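Local coordinates for protein E3 ubiquitin ligase RavN (Legionella pneumophila, PDB 5MIY) that acts as an E3 ubiquitin ligase effector of Legionella pneumophila, probably promoting transfer of ubiquitin onto proteins of the infected host cell, at residues A[26-31]-A[36-41]; A[87-92]-A[98-103]. One frame throughout, in Å; residues are numbered along the deposited sequence.

In the fold
From the N terminus, the chain first passes the small two-strand sheet 8-11/16-19 and then enters contact 1, where 26-31 turns back on itself as 36-41 and closes a short hairpin loop. Only much later, after strand 58-61 and helix 64-68, does contact 2 close a second loop, with 98-103 returning to the start of helix 89-96. The two loops follow in series and neither encloses the other. They nonetheless meet in space: Phe36 O probably accepts a hydrogen bond from Ile87 N, Lys30 NZ forms a salt bridge with Asp101 OD1, and the Phe36 ring packs on Pro100. Helix 89-96 and its following loop are thereby tied to the hairpin.

Contact 1. Residues A[26-31]-A[36-41]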
ATOM      1  N   VAL A  26      -4.033  -0.189   3.166  1.00 39.00           N
ATOM      2  CA  VAL A  26      -4.096   0.519   1.895  1.00 39.59           C
ATOM      3  C   VAL A  26      -3.388   1.861   2.044  1.00 42.15           C
ATOM      4  O   VAL A  26      -3.528   2.540   3.067  1.00 44.63           O
ATOM      5  CB  VAL A  26      -5.559   0.711   1.427  1.00 36.90           C
ATOM      6  CG1 VAL A  26      -5.585   1.367   0.069  1.00 37.98           C
ATOM      7  CG2 VAL A  26      -6.275  -0.642   1.375  1.00 37.28           C
ATOM      8  N   TYR A  27      -2.619   2.231   1.023  1.00 42.22           N
ATOM      9  CA  TYR A  27      -1.893   3.494   1.018  1.00 40.57           C
ATOM     10  C   TYR A  27      -1.529   3.853  -0.415  1.00 44.23           C
ATOM     11  O   TYR A  27      -1.585   3.014  -1.320  1.00 45.66           O
ATOM     12  CB  TYR A  27      -0.633   3.438   1.900  1.00 36.29           C
ATOM     13  CG  TYR A  27       0.329   2.284   1.613  1.00 38.33           C
ATOM     14  CD1 TYR A  27       1.321   2.392   0.638  1.00 39.48           C
ATOM     15  CD2 TYR A  27       0.250   1.093   2.333  1.00 38.24           C
ATOM     16  CE1 TYR A  27       2.204   1.339   0.380  1.00 38.86           C
ATOM     17  CE2 TYR A  27       1.134   0.038   2.089  1.00 39.21           C
ATOM     18  CZ  TYR A  27       2.099   0.158   1.108  1.00 40.38           C
ATOM     19  OH  TYR A  27       2.959  -0.904   0.874  1.00 40.74           O
ATOM     20  N   LEU A  28      -1.150   5.118  -0.599  1.00 44.33           N
ATOM     21  CA  LEU A  28      -0.687   5.652  -1.870  1.00 44.62           C
ATOM     22  C   LEU A  28       0.824   5.858  -1.836  1.00 45.68           C
ATOM     23  O   LEU A  28       1.376   6.298  -0.823  1.00 46.15           O
ATOM     24  CB  LEU A  28      -1.378   6.989  -2.167  1.00 46.37           C
ATOM     25  CG  LEU A  28      -1.490   7.436  -3.617  1.00 50.23           C
ATOM     26  CD1 LEU A  28      -2.615   6.666  -4.296  1.00 52.67           C
ATOM     27  CD2 LEU A  28      -1.745   8.951  -3.680  1.00 51.10           C
ATOM     28  N   VAL A  29       1.493   5.538  -2.944  1.00 46.50           N
ATOM     29  CA  VAL A  29       2.885   5.925  -3.123  1.00 49.30           C
ATOM     30  C   VAL A  29       2.998   6.726  -4.416  1.00 55.52           C
ATOM     31  O   VAL A  29       2.157   6.630  -5.315  1.00 57.08           O
ATOM     32  CB  VAL A  29       3.858   4.721  -3.136  1.00 46.73           C
ATOM     33  CG1 VAL A  29       3.739   3.914  -1.836  1.00 42.09           C
ATOM     34  CG2 VAL A  29       3.629   3.843  -4.358  1.00 45.27           C
ATOM     35  N   LYS A  30       4.047   7.542  -4.485  1.00 57.29           N
ATOM     36  CA  LYS A  30       4.345   8.368  -5.649  1.00 58.77           C
ATOM     37  C   LYS A  30       5.401   7.661  -6.491  1.00 61.84           C
ATOM     38  O   LYS A  30       6.454   7.287  -5.972  1.00 63.65           O
ATOM     39  CB  LYS A  30       4.850   9.747  -5.209  1.00 60.22           C
ATOM     40  CG  LYS A  30       5.029  10.786  -6.323  1.00 63.28           C
ATOM     41  CD  LYS A  30       5.236  12.181  -5.724  1.00 65.70           C
ATOM     42  CE  LYS A  30       5.281  13.277  -6.784  1.00 68.03           C
ATOM     43  NZ  LYS A  30       5.237  14.635  -6.171  1.00 68.94           N
ATOM     44  N   ILE A  31       5.115   7.460  -7.776  1.00 63.39           N
ATOM     45  CA  ILE A  31       6.052   6.788  -8.672  1.00 66.96           C
ATOM     46  C   ILE A  31       6.566   7.699  -9.772  1.00 72.52           C
ATOM     47  O   ILE A  31       7.354   7.252 -10.614  1.00 71.74           O
ATOM     48  CB  ILE A  31       5.441   5.510  -9.283  1.00 65.73           C
ATOM     49  CG1 ILE A  31       4.341   5.867 -10.282  1.00 65.80           C
ATOM     50  CG2 ILE A  31       4.911   4.583  -8.188  1.00 65.38           C
ATOM     51  CD1 ILE A  31       3.934   4.704 -11.154  1.00 65.04           C
ATOM     52  N   PHE A  36       0.736   8.594  -9.207  1.00 66.72           N
ATOM     53  CA  PHE A  36       0.620   7.929  -7.919  1.00 61.99           C
ATOM     54  C   PHE A  36       0.014   6.545  -8.107  1.00 58.94           C
ATOM     55  O   PHE A  36      -0.724   6.297  -9.065  1.00 58.61           O
ATOM     56  CB  PHE A  36      -0.229   8.760  -6.946  1.00 59.92           C
ATOM     57  CG  PHE A  36       0.306  10.146  -6.711  1.00 59.43           C
ATOM     58  CD1 PHE A  36      -0.025  11.188  -7.563  1.00 59.25           C
ATOM     59  CD2 PHE A  36       1.155  10.403  -5.647  1.00 60.19           C
ATOM     60  CE1 PHE A  36       0.474  12.460  -7.354  1.00 60.50           C
ATOM     61  CE2 PHE A  36       1.660  11.674  -5.432  1.00 60.00           C
ATOM     62  CZ  PHE A  36       1.318  12.704  -6.290  1.00 60.95           C
ATOM     63  N   SER A  37       0.331   5.638  -7.188  1.00 58.17           N
ATOM     64  CA  SER A  37      -0.141   4.265  -7.280  1.00 55.62           C
ATOM     65  C   SER A  37      -0.791   3.849  -5.969  1.00 54.71           C
ATOM     66  O   SER A  37      -0.271   4.131  -4.884  1.00 53.66           O
ATOM     67  CB  SER A  37       1.002   3.307  -7.631  1.00 56.68           C
ATOM     68  OG  SER A  37       0.538   1.972  -7.706  1.00 58.36           O
ATOM     69  N   ILE A  38      -1.926   3.169  -6.075  1.00 51.97           N
ATOM     70  CA  ILE A  38      -2.621   2.630  -4.913  1.00 50.76           C
ATOM     71  C   ILE A  38      -2.074   1.237  -4.603  1.00 49.81           C
ATOM     72  O   ILE A  38      -2.006   0.370  -5.483  1.00 52.69           O
ATOM     73  CB  ILE A  38      -4.141   2.606  -5.152  1.00 52.47           C
ATOM     74  CG1 ILE A  38      -4.880   2.353  -3.841  1.00 53.63           C
ATOM     75  CG2 ILE A  38      -4.522   1.613  -6.241  1.00 54.90           C
ATOM     76  CD1 ILE A  38      -4.868   3.573  -2.923  1.00 58.15           C
ATOM     77  N   LYS A  39      -1.652   1.028  -3.358  1.00 46.28           N
ATOM     78  CA  LYS A  39      -1.076  -0.242  -2.934  1.00 42.43           C
ATOM     79  C   LYS A  39      -1.918  -0.855  -1.825  1.00 42.19           C
ATOM     80  O   LYS A  39      -2.503  -0.148  -1.001  1.00 43.74           O
ATOM     81  CB  LYS A  39       0.369  -0.069  -2.440  1.00 42.59           C
ATOM     82  CG  LYS A  39       1.294   0.579  -3.458  1.00 44.49           C
ATOM     83  CD  LYS A  39       1.409  -0.267  -4.724  1.00 46.02           C
ATOM     84  CE  LYS A  39       2.457   0.308  -5.663  1.00 46.98           C
ATOM     85  NZ  LYS A  39       2.680  -0.532  -6.873  1.00 47.80           N
ATOM     86  N   ALA A  40      -1.971  -2.183  -1.806  1.00 41.17           N
ATOM     87  CA  ALA A  40      -2.669  -2.915  -0.760  1.00 40.74           C
ATOM     88  C   ALA A  40      -1.801  -4.086  -0.321  1.00 40.76           C
ATOM     89  O   ALA A  40      -1.285  -4.825  -1.167  1.00 43.24           O
ATOM     90  CB  ALA A  40      -4.029  -3.411  -1.247  1.00 41.49           C
ATOM     91  N   ILE A  41      -1.630  -4.250   0.992  1.00 36.50           N
ATOM     92  CA  ILE A  41      -0.836  -5.351   1.543  1.00 36.60           C
ATOM     93  C   ILE A  41      -1.592  -5.977   2.708  1.00 38.11           C
ATOM     94  O   ILE A  41      -2.420  -5.328   3.359  1.00 38.70           O
ATOM     95  CB  ILE A  41       0.580  -4.893   1.980  1.00 36.13           C
ATOM     96  CG1 ILE A  41       0.523  -3.914   3.161  1.00 37.39           C
ATOM     97  CG2 ILE A  41       1.326  -4.271   0.803  1.00 35.50           C
ATOM     98  CD1 ILE A  41       1.906  -3.365   3.572  1.00 36.39           C
TER
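Tyr27 lays its ring over the start of the Lys39 side chain, with Lys39 CB under one face, 4.1 Å from the ring centroid in a CH-pi contact. Tyr27 CG sits between its own backbone N and carbonyl carbon (chi1 53°), which swings the ring across to the partner strand. Ile41 reaches the same ring at its edge, near the plane, with Ile41 CD1 3.8 Å from Tyr27 CE2. Beyond the pair, Tyr27 OH hydrogen-bonds Asp51, while Lys39, bent beyond CB, carries its amine to Thr53 and passes its CE across Val29 CG2. This is an antiparallel beta hairpin in which 36-41 is an outermost strand of the four-strand sheet and 26-31 is an inner one, flanked on its far side by strand 58-61. Tyr27 with Lys39 and Val29 with Ser37 are hydrogen-bonded pairs, each closed by two backbone bonds; Lys39 N to Tyr27 O spans 2.8 Å. The face bearing Val26, Leu28, Lys30, Phe36, Ile38 and Ala40 is mostly apolar. There Leu28 pushes one branch against the base of Phe36, Leu28 CD2 lying 3.6 Å from Phe36 CB, and its other branch approaches Ile38. Lys30 runs extended, its CB, CG and CD slanting past the CD2-CE2 side of the Phe36 ring, with Lys30 CG 3.6 Å from Phe36 CE2; its amine continues to a salt bridge with Asp101. Helix 89-96 packs onto this face, Val92 touching both Leu28 and Phe36, and Phe96 touching Ile38. Ile38 turns towards the Val26 end of the hairpin: with CG1 anti to the backbone N (chi1 -167°) and chi2 at 73°, Ile38 CD1 lies 3.8 Å from Val26 CG1.

Contact 2. Residues A[87-92]-A[98-103]; sequences ISKDQV and VDPDKT
Lys89 and Val92, one turn apart at the start of helix 89-96, face the loop that follows the helix, where the backbone passes through a short 3-10 segment at Pro100 and Asp101; the nearest alpha carbons, Val92 CA and Val98 CA, are 6.5 Å apart. The helix opens with a capping box: Ser88 OG accepts from Gln91 N at 3.0 Å, and Gln91 OE1 accepts in return from Ser88 N. Lys89 carries the polar half of the contact. Its chain leaves the helix extended and then bends at chi3 (57°), directing NZ to Asp101, where Lys89 NZ meets Asp101 OD2 at 3.1 Å in a salt bridge on the anti lone pair of that oxygen, the side away from OD1. With Asp101 OD1 already paired to Lys30, the carboxylate joins two lysines. On the way the Lys89 methylenes pass Asp99, with Lys89 CD 3.3 Å from Asp99 OD1. Asp99 itself is engaged within the loop: Asp99 OD2 forms a 2.7 Å salt bridge with Lys102 NZ, and its backbone O accepts from Thr103 OG1 and Lys102 N on opposite faces of the carbonyl plane. Deeper in, the Pro100 ring lies between this polar layer and the sheet, resting on Phe36. Pro100 CD is approached by Val92 CG1 at 3.9 Å and, more loosely, by Lys89 CG. The same methyl, Val92 CG1, comes within 3.3 Å of Val98 O, a carbonyl oxygen buried here without a hydrogen-bonding partner in the model.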
ATOM      1  N   ILE A  87      -2.336   6.825 -11.203  1.00 63.40           N
ATOM      2  CA  ILE A  87      -3.386   7.832 -11.297  1.00 64.67           C
ATOM      3  C   ILE A  87      -2.801   9.203 -10.990  1.00 63.53           C
ATOM      4  O   ILE A  87      -1.832   9.340 -10.236  1.00 65.19           O
ATOM      5  CB  ILE A  87      -4.582   7.524 -10.363  1.00 65.59           C
ATOM      6  CG1 ILE A  87      -4.180   7.646  -8.895  1.00 64.35           C
ATOM      7  CG2 ILE A  87      -5.145   6.137 -10.648  1.00 65.82           C
ATOM      8  CD1 ILE A  87      -5.336   7.418  -7.946  1.00 65.46           C
ATOM      9  N   SER A  88      -3.406  10.226 -11.590  1.00 60.22           N
ATOM     10  CA  SER A  88      -2.944  11.597 -11.457  1.00 60.35           C
ATOM     11  C   SER A  88      -3.295  12.162 -10.084  1.00 60.59           C
ATOM     12  O   SER A  88      -4.145  11.632  -9.364  1.00 62.00           O
ATOM     13  CB  SER A  88      -3.580  12.474 -12.533  1.00 60.98           C
ATOM     14  OG  SER A  88      -4.922  12.774 -12.178  1.00 62.97           O
ATOM     15  N   LYS A  89      -2.638  13.275  -9.741  1.00 59.62           N
ATOM     16  CA  LYS A  89      -2.947  13.963  -8.490  1.00 61.05           C
ATOM     17  C   LYS A  89      -4.408  14.395  -8.446  1.00 61.09           C
ATOM     18  O   LYS A  89      -5.052  14.321  -7.393  1.00 59.41           O
ATOM     19  CB  LYS A  89      -2.027  15.173  -8.314  1.00 64.97           C
ATOM     20  CG  LYS A  89      -2.435  16.121  -7.195  1.00 68.59           C
ATOM     21  CD  LYS A  89      -1.368  17.180  -6.948  1.00 73.93           C
ATOM     22  CE  LYS A  89      -1.059  17.966  -8.211  1.00 77.17           C
ATOM     23  NZ  LYS A  89       0.148  18.831  -8.050  1.00 78.48           N
ATOM     24  N   ASP A  90      -4.944  14.856  -9.580  1.00 63.57           N
ATOM     25  CA  ASP A  90      -6.353  15.226  -9.636  1.00 66.54           C
ATOM     26  C   ASP A  90      -7.237  14.022  -9.346  1.00 64.69           C
ATOM     27  O   ASP A  90      -8.169  14.099  -8.536  1.00 63.99           O
ATOM     28  CB  ASP A  90      -6.690  15.822 -11.006  1.00 69.34           C
ATOM     29  CG  ASP A  90      -6.295  17.283 -11.122  1.00 73.37           C
ATOM     30  OD1 ASP A  90      -6.317  17.992 -10.092  1.00 73.48           O
ATOM     31  OD2 ASP A  90      -5.962  17.721 -12.247  1.00 73.75           O
ATOM     32  N   GLN A  91      -6.943  12.891  -9.994  1.00 63.53           N
ATOM     33  CA  GLN A  91      -7.684  11.664  -9.717  1.00 60.88           C
ATOM     34  C   GLN A  91      -7.552  11.254  -8.255  1.00 58.57           C
ATOM     35  O   GLN A  91      -8.525  10.791  -7.646  1.00 59.71           O
ATOM     36  CB  GLN A  91      -7.210  10.545 -10.645  1.00 61.44           C
ATOM     37  CG  GLN A  91      -7.652  10.732 -12.093  1.00 64.40           C
ATOM     38  CD  GLN A  91      -6.910   9.822 -13.054  1.00 69.21           C
ATOM     39  OE1 GLN A  91      -5.779   9.414 -12.793  1.00 71.40           O
ATOM     40  NE2 GLN A  91      -7.546   9.503 -14.179  1.00 70.94           N
ATOM     41  N   VAL A  92      -6.358  11.420  -7.669  1.00 55.05           N
ATOM     42  CA  VAL A  92      -6.191  11.121  -6.248  1.00 54.57           C
ATOM     43  C   VAL A  92      -7.127  11.985  -5.415  1.00 56.34           C
ATOM     44  O   VAL A  92      -7.782  11.503  -4.482  1.00 58.09           O
ATOM     45  CB  VAL A  92      -4.723  11.311  -5.812  1.00 52.63           C
ATOM     46  CG1 VAL A  92      -4.618  11.231  -4.302  1.00 51.54           C
ATOM     47  CG2 VAL A  92      -3.819  10.284  -6.467  1.00 50.87           C
ATOM     48  N   VAL A  98      -7.516  13.549  -0.931  1.00 59.58           N
ATOM     49  CA  VAL A  98      -6.192  13.896  -0.425  1.00 59.45           C
ATOM     50  C   VAL A  98      -5.408  14.549  -1.550  1.00 61.58           C
ATOM     51  O   VAL A  98      -5.311  13.988  -2.648  1.00 62.20           O
ATOM     52  CB  VAL A  98      -5.418  12.665   0.095  1.00 56.68           C
ATOM     53  CG1 VAL A  98      -4.075  13.101   0.672  1.00 55.90           C
ATOM     54  CG2 VAL A  98      -6.230  11.902   1.130  1.00 57.60           C
ATOM     55  N   ASP A  99      -4.852  15.734  -1.289  1.00 60.09           N
ATOM     56  CA  ASP A  99      -3.840  16.290  -2.172  1.00 60.62           C
ATOM     57  C   ASP A  99      -2.487  15.827  -1.654  1.00 57.98           C
ATOM     58  O   ASP A  99      -2.038  16.328  -0.610  1.00 54.40           O
ATOM     59  CB  ASP A  99      -3.905  17.812  -2.221  1.00 61.87           C
ATOM     60  CG  ASP A  99      -3.064  18.398  -3.355  1.00 69.11           C
ATOM     61  OD1 ASP A  99      -2.093  17.741  -3.798  1.00 69.92           O
ATOM     62  OD2 ASP A  99      -3.371  19.518  -3.815  1.00 70.08           O
ATOM     63  N   PRO A 100      -1.817  14.886  -2.318  1.00 61.36           N
ATOM     64  CA  PRO A 100      -0.546  14.380  -1.779  1.00 62.26           C
ATOM     65  C   PRO A 100       0.579  15.397  -1.844  1.00 66.21           C
ATOM     66  O   PRO A 100       1.438  15.408  -0.954  1.00 64.28           O
ATOM     67  CB  PRO A 100      -0.259  13.155  -2.657  1.00 62.25           C
ATOM     68  CG  PRO A 100      -0.974  13.442  -3.938  1.00 61.93           C
ATOM     69  CD  PRO A 100      -2.195  14.225  -3.579  1.00 61.04           C
ATOM     70  N   ASP A 101       0.597  16.259  -2.862  1.00 67.67           N
ATOM     71  CA  ASP A 101       1.639  17.275  -2.949  1.00 69.66           C
ATOM     72  C   ASP A 101       1.425  18.419  -1.964  1.00 66.42           C
ATOM     73  O   ASP A 101       2.291  19.292  -1.868  1.00 68.08           O
ATOM     74  CB  ASP A 101       1.733  17.816  -4.379  1.00 74.28           C
ATOM     75  CG  ASP A 101       2.331  16.803  -5.348  1.00 80.97           C
ATOM     76  OD1 ASP A 101       3.005  15.853  -4.882  1.00 85.24           O
ATOM     77  OD2 ASP A 101       2.125  16.947  -6.573  1.00 81.11           O
ATOM     78  N   LYS A 102       0.307  18.426  -1.232  1.00 59.19           N
ATOM     79  CA  LYS A 102       0.081  19.368  -0.143  1.00 59.76           C
ATOM     80  C   LYS A 102      -0.182  18.671   1.191  1.00 58.57           C
ATOM     81  O   LYS A 102      -0.632  19.321   2.142  1.00 59.22           O
ATOM     82  CB  LYS A 102      -1.083  20.306  -0.486  1.00 64.93           C
ATOM     83  CG  LYS A 102      -1.027  20.861  -1.909  1.00 69.94           C
ATOM     84  CD  LYS A 102      -1.150  22.383  -1.945  1.00 72.50           C
ATOM     85  CE  LYS A 102      -1.346  22.874  -3.376  1.00 73.99           C
ATOM     86  NZ  LYS A 102      -2.311  21.998  -4.118  1.00 74.37           N
ATOM     87  N   THR A 103       0.096  17.372   1.298  1.00 57.51           N
ATOM     88  CA  THR A 103      -0.057  16.645   2.551  1.00 56.53           C
ATOM     89  C   THR A 103       1.248  15.924   2.847  1.00 54.60           C
ATOM     90  O   THR A 103       1.843  15.322   1.950  1.00 56.10           O
ATOM     91  CB  THR A 103      -1.216  15.638   2.485  1.00 58.30           C
ATOM     92  OG1 THR A 103      -2.428  16.323   2.140  1.00 58.94           O
ATOM     93  CG2 THR A 103      -1.412  14.926   3.830  1.00 58.40           C
TER